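Local coordinates for uncharacterized protein YPL067C (Saccharomyces cerevisiae, PDB 5KCI) that is of unknown function but is a cytoplasmic DUF3605-family protein, possibly related to histidine triad proteins and to amyloid toxicity, at residues 57-60 / 61-65; 154-157 / 158-161; 172-175 / 176-180; 97-100 / 101-104. One frame throughout, in Å; residues are numbered along the deposited sequence.

Contact 1. Residues 57-60 / 61-65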
# COMPACT_ATOMS: atom_id res chain seq x y z
N ASN A 57 9.25 10.91 -7.56
CA ASN A 57 8.39 10.32 -8.58
C ASN A 57 9.20 9.64 -9.67
O ASN A 57 8.96 8.49 -10.03
CB ASN A 57 7.50 11.41 -9.17
CG ASN A 57 6.69 12.10 -8.12
OD1 ASN A 57 5.73 11.53 -7.60
ND2 ASN A 57 7.07 13.34 -7.79
N GLN A 58 10.21 10.33 -10.19
CA GLN A 58 11.02 9.74 -11.24
C GLN A 58 11.81 8.56 -10.71
O GLN A 58 12.00 7.56 -11.41
CB GLN A 58 11.95 10.78 -11.84
CG GLN A 58 12.81 10.27 -13.00
CD GLN A 58 11.98 9.78 -14.17
OE1 GLN A 58 12.38 8.85 -14.87
NE2 GLN A 58 10.85 10.42 -14.42
N TYR A 59 12.28 8.67 -9.47
CA TYR A 59 13.06 7.59 -8.88
C TYR A 59 12.22 6.33 -8.82
O TYR A 59 12.63 5.28 -9.31
CB TYR A 59 13.52 7.97 -7.48
CG TYR A 59 14.33 6.85 -6.82
CD1 TYR A 59 15.67 6.68 -7.12
CD2 TYR A 59 13.74 5.98 -5.93
CE1 TYR A 59 16.41 5.67 -6.53
CE2 TYR A 59 14.47 4.96 -5.33
CZ TYR A 59 15.80 4.82 -5.64
OH TYR A 59 16.53 3.80 -5.06
N VAL A 60 11.01 6.45 -8.27
CA VAL A 60 10.15 5.28 -8.12
C VAL A 60 9.81 4.69 -9.48
O VAL A 60 9.90 3.48 -9.69
CB VAL A 60 8.89 5.65 -7.33
CG1 VAL A 60 7.92 4.49 -7.29
CG2 VAL A 60 9.29 6.05 -5.90
N LEU A 61 9.43 5.56 -10.43
CA LEU A 61 9.15 5.07 -11.77
C LEU A 61 10.31 4.24 -12.28
O LEU A 61 10.11 3.16 -12.85
CB LEU A 61 8.91 6.23 -12.74
CG LEU A 61 7.59 6.95 -12.60
CD1 LEU A 61 7.66 8.26 -13.40
CD2 LEU A 61 6.42 6.08 -13.04
N GLN A 62 11.53 4.75 -12.09
CA GLN A 62 12.73 4.07 -12.56
C GLN A 62 12.86 2.71 -11.89
O GLN A 62 13.14 1.71 -12.56
CB GLN A 62 13.97 4.90 -12.28
CG GLN A 62 14.06 6.22 -13.05
CD GLN A 62 14.63 6.05 -14.45
OE1 GLN A 62 15.45 5.17 -14.69
NE2 GLN A 62 14.19 6.89 -15.38
N LYS A 63 12.70 2.67 -10.57
CA LYS A 63 12.88 1.42 -9.82
C LYS A 63 11.82 0.39 -10.16
O LYS A 63 12.11 -0.81 -10.14
CB LYS A 63 12.83 1.69 -8.32
CG LYS A 63 13.95 2.55 -7.75
CD LYS A 63 15.35 2.07 -8.11
CE LYS A 63 15.66 0.69 -7.55
NZ LYS A 63 16.95 0.18 -8.09
N LEU A 64 10.60 0.82 -10.45
CA LEU A 64 9.52 -0.12 -10.73
C LEU A 64 9.55 -0.58 -12.18
O LEU A 64 8.81 -1.50 -12.52
CB LEU A 64 8.17 0.51 -10.41
CG LEU A 64 7.87 0.74 -8.93
CD1 LEU A 64 6.51 1.35 -8.70
CD2 LEU A 64 7.97 -0.56 -8.15
N GLY A 65 10.38 0.04 -13.01
CA GLY A 65 10.43 -0.27 -14.43
C GLY A 65 9.35 0.41 -15.23
O GLY A 65 8.96 -0.09 -16.29
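The last turns of helix 56-64, where Gln58 meets Gln62, Tyr59 meets Lys63 and Val60 meets Leu64, end at Gly65 in a Schellman motif. Four i to i+4 backbone bonds run through them, Leu61 N to Asn57 O (3.0 Å) among them, and Gly65 breaks the helix with a positive phi. On the exposed side Gln62 NE2 donates to Gln58 OE1 over 2.7 Å, almost straight at 175°. NE2 lies in the carbonyl plane of Gln58 and OE1 in the amide plane of Gln62, although the two amides are turned 51° apart. Gln58 reaches forward because its CG stands anti to the backbone N (chi1 -178°) and the chain then bends at chi2. One position on, Lys63 CG sits over a face of the Tyr59 ring in a CH-pi contact, 3.8 Å from the centroid; Lys63 CD follows to lie 3.7 Å from Tyr59 OH. On the inner side Val60 and Leu64 run side by side, with Val60 CG1 3.7 Å from Leu64 CD1. Were Leu64 an alanine, Val60 CG1 would probably lose this methyl neighbour and a gap would open beside Trp108. Val60 and Leu64 rest on Trp108 of strand 102-109, Leu64 also on Ala88 and Arg90 of strand 87-91, and Asn57 OD1 accepts from Arg163 N in the loop before strand 165-172.

Contact 2. Residues 154-157 / 158-161; sequences NYPE and LQSV. With SO4 (sulfate ion), chain D.
Tyr155 O accepts the Leu158 N-H at 2.9 Å, closing a turn whose middle residues, Pro156 and Glu157, have the backbone angles of type I. Beyond the turn the chain straightens through Gln159 and Ser160. The Leu158 side chain runs alongside that of Tyr155, with Tyr155 CD2 3.8 Å from Leu158 CD1. That same methyl meets Asn154 OD1, on a side chain set roughly perpendicular to Leu158. Gln159 folds back over the turn: its CG stands between the backbone N and the carbonyl carbon (chi1 67°), and the extended chain brings NE2 to 3.6 Å from Pro156 CA. A water accepts from Gln159 NE2 and donates to Pro156 O, while a second water joins Pro156 O to Gln159 O. A leucine in place of Gln159 would probably leave the first water without its donor and less firmly fixed over the turn. A sulfate, probably from the crystallisation liquor, is gripped by Ser160 N to O1 at 2.7 Å and by Asn154 ND2, which also bonds to Tyr96 OH and donates to O4 at 3.0 Å and to O2 at 3.1 Å. His166 NE2 and His168 NE2 of strand 165-172 also bind the ion, so these histidines can hold an anion; any likeness to histidine triad pockets is only an inference. In this loop between strands 149-152 and 165-172, Tyr155 OH bonds to Gly29 O just past helix 19-28, Leu158 touches Leu31 and Ala32, and Val161 packs on helix 56-64.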
# COMPACT_ATOMS: atom_id res chain seq x y z
N ASN A 154 -2.98 8.03 1.52
CA ASN A 154 -2.72 9.30 2.17
C ASN A 154 -3.21 10.46 1.30
O ASN A 154 -3.09 10.44 0.07
CB ASN A 154 -1.24 9.47 2.45
CG ASN A 154 -0.84 8.88 3.80
OD1 ASN A 154 -1.67 8.72 4.69
ND2 ASN A 154 0.43 8.63 3.97
N TYR A 155 -3.81 11.43 1.95
CA TYR A 155 -4.32 12.62 1.27
C TYR A 155 -3.18 13.42 0.67
O TYR A 155 -2.02 13.27 1.06
CB TYR A 155 -5.08 13.52 2.24
CG TYR A 155 -6.20 12.83 3.00
CD1 TYR A 155 -7.34 12.44 2.37
CD2 TYR A 155 -6.10 12.62 4.39
CE1 TYR A 155 -8.38 11.84 3.03
CE2 TYR A 155 -7.15 12.01 5.07
CZ TYR A 155 -8.29 11.62 4.38
OH TYR A 155 -9.36 11.01 5.00
N PRO A 156 -3.50 14.35 -0.24
CA PRO A 156 -2.45 15.21 -0.80
C PRO A 156 -1.59 15.92 0.24
O PRO A 156 -0.37 16.02 0.05
CB PRO A 156 -3.25 16.20 -1.66
CG PRO A 156 -4.42 15.38 -2.16
CD PRO A 156 -4.78 14.47 -0.96
N GLU A 157 -2.18 16.44 1.32
CA GLU A 157 -1.36 17.19 2.27
C GLU A 157 -0.47 16.28 3.11
O GLU A 157 0.36 16.79 3.87
CB GLU A 157 -2.23 18.05 3.20
CG GLU A 157 -3.14 17.26 4.14
CD GLU A 157 -4.42 16.76 3.51
OE1 GLU A 157 -4.65 17.01 2.30
OE2 GLU A 157 -5.21 16.11 4.24
N LEU A 158 -0.61 14.96 2.97
CA LEU A 158 0.17 13.99 3.74
C LEU A 158 1.12 13.15 2.91
O LEU A 158 1.96 12.46 3.49
CB LEU A 158 -0.76 13.02 4.48
CG LEU A 158 -1.76 13.52 5.51
CD1 LEU A 158 -2.62 12.31 5.99
CD2 LEU A 158 -1.05 14.22 6.66
N GLN A 159 1.01 13.15 1.59
CA GLN A 159 1.66 12.14 0.78
C GLN A 159 2.99 12.64 0.24
O GLN A 159 3.27 13.84 0.20
CB GLN A 159 0.76 11.71 -0.39
CG GLN A 159 0.55 12.81 -1.41
CD GLN A 159 -0.22 12.38 -2.65
OE1 GLN A 159 -0.35 11.18 -2.96
NE2 GLN A 159 -0.75 13.37 -3.38
N SER A 160 3.82 11.70 -0.18
CA SER A 160 4.94 11.98 -1.06
C SER A 160 4.74 11.20 -2.35
O SER A 160 3.82 10.39 -2.46
CB SER A 160 6.26 11.63 -0.39
OG SER A 160 6.43 12.44 0.76
N VAL A 161 5.56 11.50 -3.34
CA VAL A 161 5.50 10.78 -4.60
C VAL A 161 4.09 10.89 -5.15
O VAL A 161 3.44 9.87 -5.41
CB VAL A 161 5.90 9.31 -4.42
CG1 VAL A 161 6.09 8.62 -5.76
CG2 VAL A 161 7.17 9.21 -3.55
S SO4 D . 2.98 8.47 1.43
O1 SO4 D . 3.61 9.02 0.21
O2 SO4 D . 1.67 7.91 1.20
O3 SO4 D . 3.84 7.39 1.98
O4 SO4 D . 2.87 9.52 2.43
O HOH W 1 0.66 15.75 -2.51
O HOH W 2 2.47 16.49 0.88

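Contact 3. Residues 172-175 / 176-180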
# COMPACT_ATOMS: atom_id res chain seq x y z
N PHE A 172 -2.76 -7.94 9.24
CA PHE A 172 -2.59 -8.23 10.67
C PHE A 172 -2.41 -9.73 10.87
O PHE A 172 -3.29 -10.53 10.51
CB PHE A 172 -3.78 -7.71 11.48
CG PHE A 172 -3.60 -7.82 13.01
CD1 PHE A 172 -2.36 -7.71 13.61
CD2 PHE A 172 -4.72 -7.97 13.82
CE1 PHE A 172 -2.23 -7.80 14.99
CE2 PHE A 172 -4.59 -8.03 15.20
CZ PHE A 172 -3.33 -7.95 15.78
N PHE A 173 -1.28 -10.09 11.49
CA PHE A 173 -0.96 -11.46 11.87
C PHE A 173 -0.88 -11.47 13.40
O PHE A 173 0.19 -11.21 13.96
CB PHE A 173 0.37 -11.91 11.26
CG PHE A 173 0.41 -11.90 9.76
CD1 PHE A 173 0.82 -10.78 9.07
CD2 PHE A 173 0.09 -13.02 9.04
CE1 PHE A 173 0.90 -10.79 7.72
CE2 PHE A 173 0.17 -13.04 7.68
CZ PHE A 173 0.56 -11.90 7.01
N PRO A 174 -1.98 -11.72 14.11
CA PRO A 174 -1.91 -11.71 15.58
C PRO A 174 -0.86 -12.66 16.12
O PRO A 174 -0.61 -13.73 15.57
CB PRO A 174 -3.33 -12.13 16.01
CG PRO A 174 -4.20 -11.82 14.79
CD PRO A 174 -3.30 -12.12 13.61
N ARG A 175 -0.20 -12.24 17.19
CA ARG A 175 0.89 -13.02 17.77
C ARG A 175 0.39 -14.37 18.29
O ARG A 175 1.16 -15.34 18.35
CB ARG A 175 1.57 -12.20 18.86
CG ARG A 175 2.52 -11.13 18.34
CD ARG A 175 3.82 -11.73 17.81
NE ARG A 175 4.79 -10.70 17.45
CZ ARG A 175 5.13 -10.35 16.21
NH1 ARG A 175 4.59 -10.95 15.15
NH2 ARG A 175 6.03 -9.40 16.03
N GLU A 176 -0.87 -14.46 18.69
CA GLU A 176 -1.38 -15.74 19.17
C GLU A 176 -1.76 -16.67 18.02
O GLU A 176 -2.12 -17.82 18.27
CB GLU A 176 -2.56 -15.54 20.14
CG GLU A 176 -3.88 -15.11 19.52
CD GLU A 176 -3.97 -13.61 19.19
OE1 GLU A 176 -2.94 -12.89 19.30
OE2 GLU A 176 -5.09 -13.16 18.83
N ARG A 177 -1.62 -16.21 16.77
CA ARG A 177 -1.97 -17.00 15.60
C ARG A 177 -0.81 -17.23 14.64
O ARG A 177 -0.78 -18.27 13.97
CB ARG A 177 -3.13 -16.33 14.84
CG ARG A 177 -4.39 -16.42 15.66
CD ARG A 177 -5.41 -15.39 15.30
NE ARG A 177 -6.00 -15.67 13.99
CZ ARG A 177 -7.06 -15.03 13.51
NH1 ARG A 177 -7.62 -14.04 14.21
NH2 ARG A 177 -7.55 -15.36 12.32
N TYR A 178 0.18 -16.35 14.64
CA TYR A 178 1.36 -16.47 13.78
C TYR A 178 2.60 -16.14 14.59
O TYR A 178 2.63 -15.10 15.26
CB TYR A 178 1.26 -15.51 12.59
CG TYR A 178 0.12 -15.77 11.62
CD1 TYR A 178 0.34 -16.49 10.45
CD2 TYR A 178 -1.15 -15.24 11.84
CE1 TYR A 178 -0.70 -16.71 9.53
CE2 TYR A 178 -2.19 -15.45 10.94
CZ TYR A 178 -1.96 -16.19 9.78
OH TYR A 178 -2.98 -16.41 8.88
N SER A 179 3.61 -17.01 14.55
CA SER A 179 4.93 -16.64 15.05
C SER A 179 5.54 -15.57 14.15
O SER A 179 5.22 -15.47 12.97
CB SER A 179 5.87 -17.85 15.05
OG SER A 179 6.16 -18.20 13.70
N ALA A 180 6.45 -14.78 14.72
CA ALA A 180 7.13 -13.78 13.91
C ALA A 180 7.76 -14.43 12.68
O ALA A 180 7.73 -13.87 11.58
CB ALA A 180 8.17 -13.04 14.74
O HOH W 3 2.44 -12.33 14.74
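Tyr178 lays one face of its ring against the edge of Phe173 and can be followed outward from CB. Tyr178 CB lies 3.9 Å from Phe173 CB and as far from Pro174 O. With CG anti to the carbonyl carbon (chi1 -64°), the ring is carried to Phe173: CG passes Phe173 CB and CD2; on the ring, CD2 approaches Phe173 CB at 3.7 Å and also nears Pro174 CD. CD1, CE1, CE2 and CZ each stand about the same distance from Phe173 CD2, for that atom sits over the ring centre, 3.5 Å above the plane. The result is a T-shaped pair with planes at 87°. Beneath it the chain turns from strand 165-172 toward helix 180-193, of which Ser179 is the N-cap. Pro174 O holds this turn by accepting from two amides: Tyr178 N, nearly along the C=O axis, and Arg177 N, 58° above the carbonyl plane. Glu176 OE1 lies 3.4 Å from Pro174 CB, and Arg177 CD 3.8 Å from Pro174 CG; the Arg177 guanidinium goes on to Ser146 OG. Arg175 places a guanidinium face over Ala180 CB, and its NH1 donates to a water that in turn donates to Phe173 O and Tyr178 O.

Contact 4. Residues 97-100 / 101-104; sequences NFEP and GVVH
Gly101 follows Pro100 as the third residue of a type II beta turn running from Glu99 to Val102. Its phi of 101° would set a CB only 2.4 Å from Pro100 O, a clash that glycine avoids. Val102 closes the turn, its N donating to Glu99 O at 3.1 Å, while a water sits near both Glu99 O and Val102 O. The branches of Val102 part over the turn: CB meets Phe98 CB at 3.6 Å, CG1 comes up beside Phe98 CD2, also at 3.6 Å, and CG2 touches Glu99 CG at 3.9 Å. With CG1 anti to the backbone N (chi1 178°), that methyl is carried to the Phe98 ring. Val103 points away from the turn and packs on Phe173 and on helix 180-193. His104 returns to the Phe98 side: Phe98 CE2 lies 3.8 Å from His104 ND1, and the two rings meet at an oblique 51°. Polar partners fix the imidazole on both nitrogens, Tyr96 N at ND1 and His168 ND1 at NE2. A type II turn with glycine in third place thus leads into strand 102-109 of the antiparallel sheet and sets His104 beside His168, one of the two histidines that bind the sulfate.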
# COMPACT_ATOMS: atom_id res chain seq x y z
N ASN A 97 3.62 3.20 13.09
CA ASN A 97 3.75 2.62 14.43
C ASN A 97 2.49 1.86 14.76
O ASN A 97 1.51 2.42 15.27
CB ASN A 97 4.02 3.71 15.45
CG ASN A 97 4.37 3.15 16.81
OD1 ASN A 97 4.80 2.00 16.93
ND2 ASN A 97 4.19 3.96 17.84
N PHE A 98 2.52 0.56 14.49
CA PHE A 98 1.40 -0.34 14.68
C PHE A 98 1.79 -1.42 15.69
O PHE A 98 2.97 -1.63 15.99
CB PHE A 98 1.02 -0.99 13.35
CG PHE A 98 0.61 -0.02 12.30
CD1 PHE A 98 -0.29 0.98 12.59
CD2 PHE A 98 1.11 -0.12 11.02
CE1 PHE A 98 -0.69 1.88 11.62
CE2 PHE A 98 0.72 0.78 10.04
CZ PHE A 98 -0.19 1.76 10.34
N GLU A 99 0.80 -2.15 16.20
CA GLU A 99 1.11 -3.17 17.19
C GLU A 99 1.85 -4.33 16.52
O GLU A 99 1.76 -4.53 15.31
CB GLU A 99 -0.16 -3.64 17.88
CG GLU A 99 -1.17 -4.41 17.00
CD GLU A 99 -2.26 -5.07 17.80
OE1 GLU A 99 -1.93 -5.79 18.78
OE2 GLU A 99 -3.45 -4.92 17.45
N PRO A 100 2.60 -5.11 17.30
CA PRO A 100 3.28 -6.27 16.71
C PRO A 100 2.30 -7.11 15.92
O PRO A 100 1.15 -7.30 16.31
CB PRO A 100 3.81 -7.03 17.94
CG PRO A 100 3.92 -6.03 18.99
CD PRO A 100 2.82 -5.03 18.76
N GLY A 101 2.76 -7.59 14.77
CA GLY A 101 1.96 -8.45 13.93
C GLY A 101 1.34 -7.73 12.76
O GLY A 101 0.97 -8.38 11.77
N VAL A 102 1.25 -6.40 12.84
CA VAL A 102 0.77 -5.60 11.71
C VAL A 102 1.92 -5.33 10.75
O VAL A 102 2.93 -4.73 11.12
CB VAL A 102 0.14 -4.30 12.20
CG1 VAL A 102 -0.31 -3.46 10.98
CG2 VAL A 102 -1.06 -4.59 13.09
N VAL A 103 1.72 -5.73 9.50
CA VAL A 103 2.72 -5.63 8.45
C VAL A 103 2.27 -4.49 7.55
O VAL A 103 1.10 -4.44 7.16
CB VAL A 103 2.81 -6.94 7.67
CG1 VAL A 103 3.73 -6.83 6.51
CG2 VAL A 103 3.31 -8.06 8.61
N HIS A 104 3.19 -3.58 7.24
CA HIS A 104 2.86 -2.37 6.49
C HIS A 104 3.43 -2.51 5.08
O HIS A 104 4.65 -2.43 4.90
CB HIS A 104 3.45 -1.17 7.21
CG HIS A 104 3.06 0.15 6.64
ND1 HIS A 104 3.26 1.32 7.32
CD2 HIS A 104 2.48 0.48 5.46
CE1 HIS A 104 2.84 2.34 6.58
NE2 HIS A 104 2.37 1.85 5.45
O HOH W 4 3.87 -3.63 13.42

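Overall arrangement
From the N terminus the four contacts follow in series as 1, 4, 2 and 3; each closes before the next opens, and none nest or cross. Contact 1 ends helix 56-64. Contact 4 turns the loop after strand 87-91 into strand 102-109, contact 2 shapes the loop between strands 149-152 and 165-172, and contact 3 leads out of strand 165-172 into helix 180-193. Contacts 1 and 2 touch through Asn57 and Val60 with Val161. Contacts 3 and 4 meet just beyond the paired ends of strands 102-109 and 165-172, Phe173 N probably bonding to Gly101 O. Contacts 1 and 3 lie on opposite sides of the chain's centre, their centres about 33 Å apart.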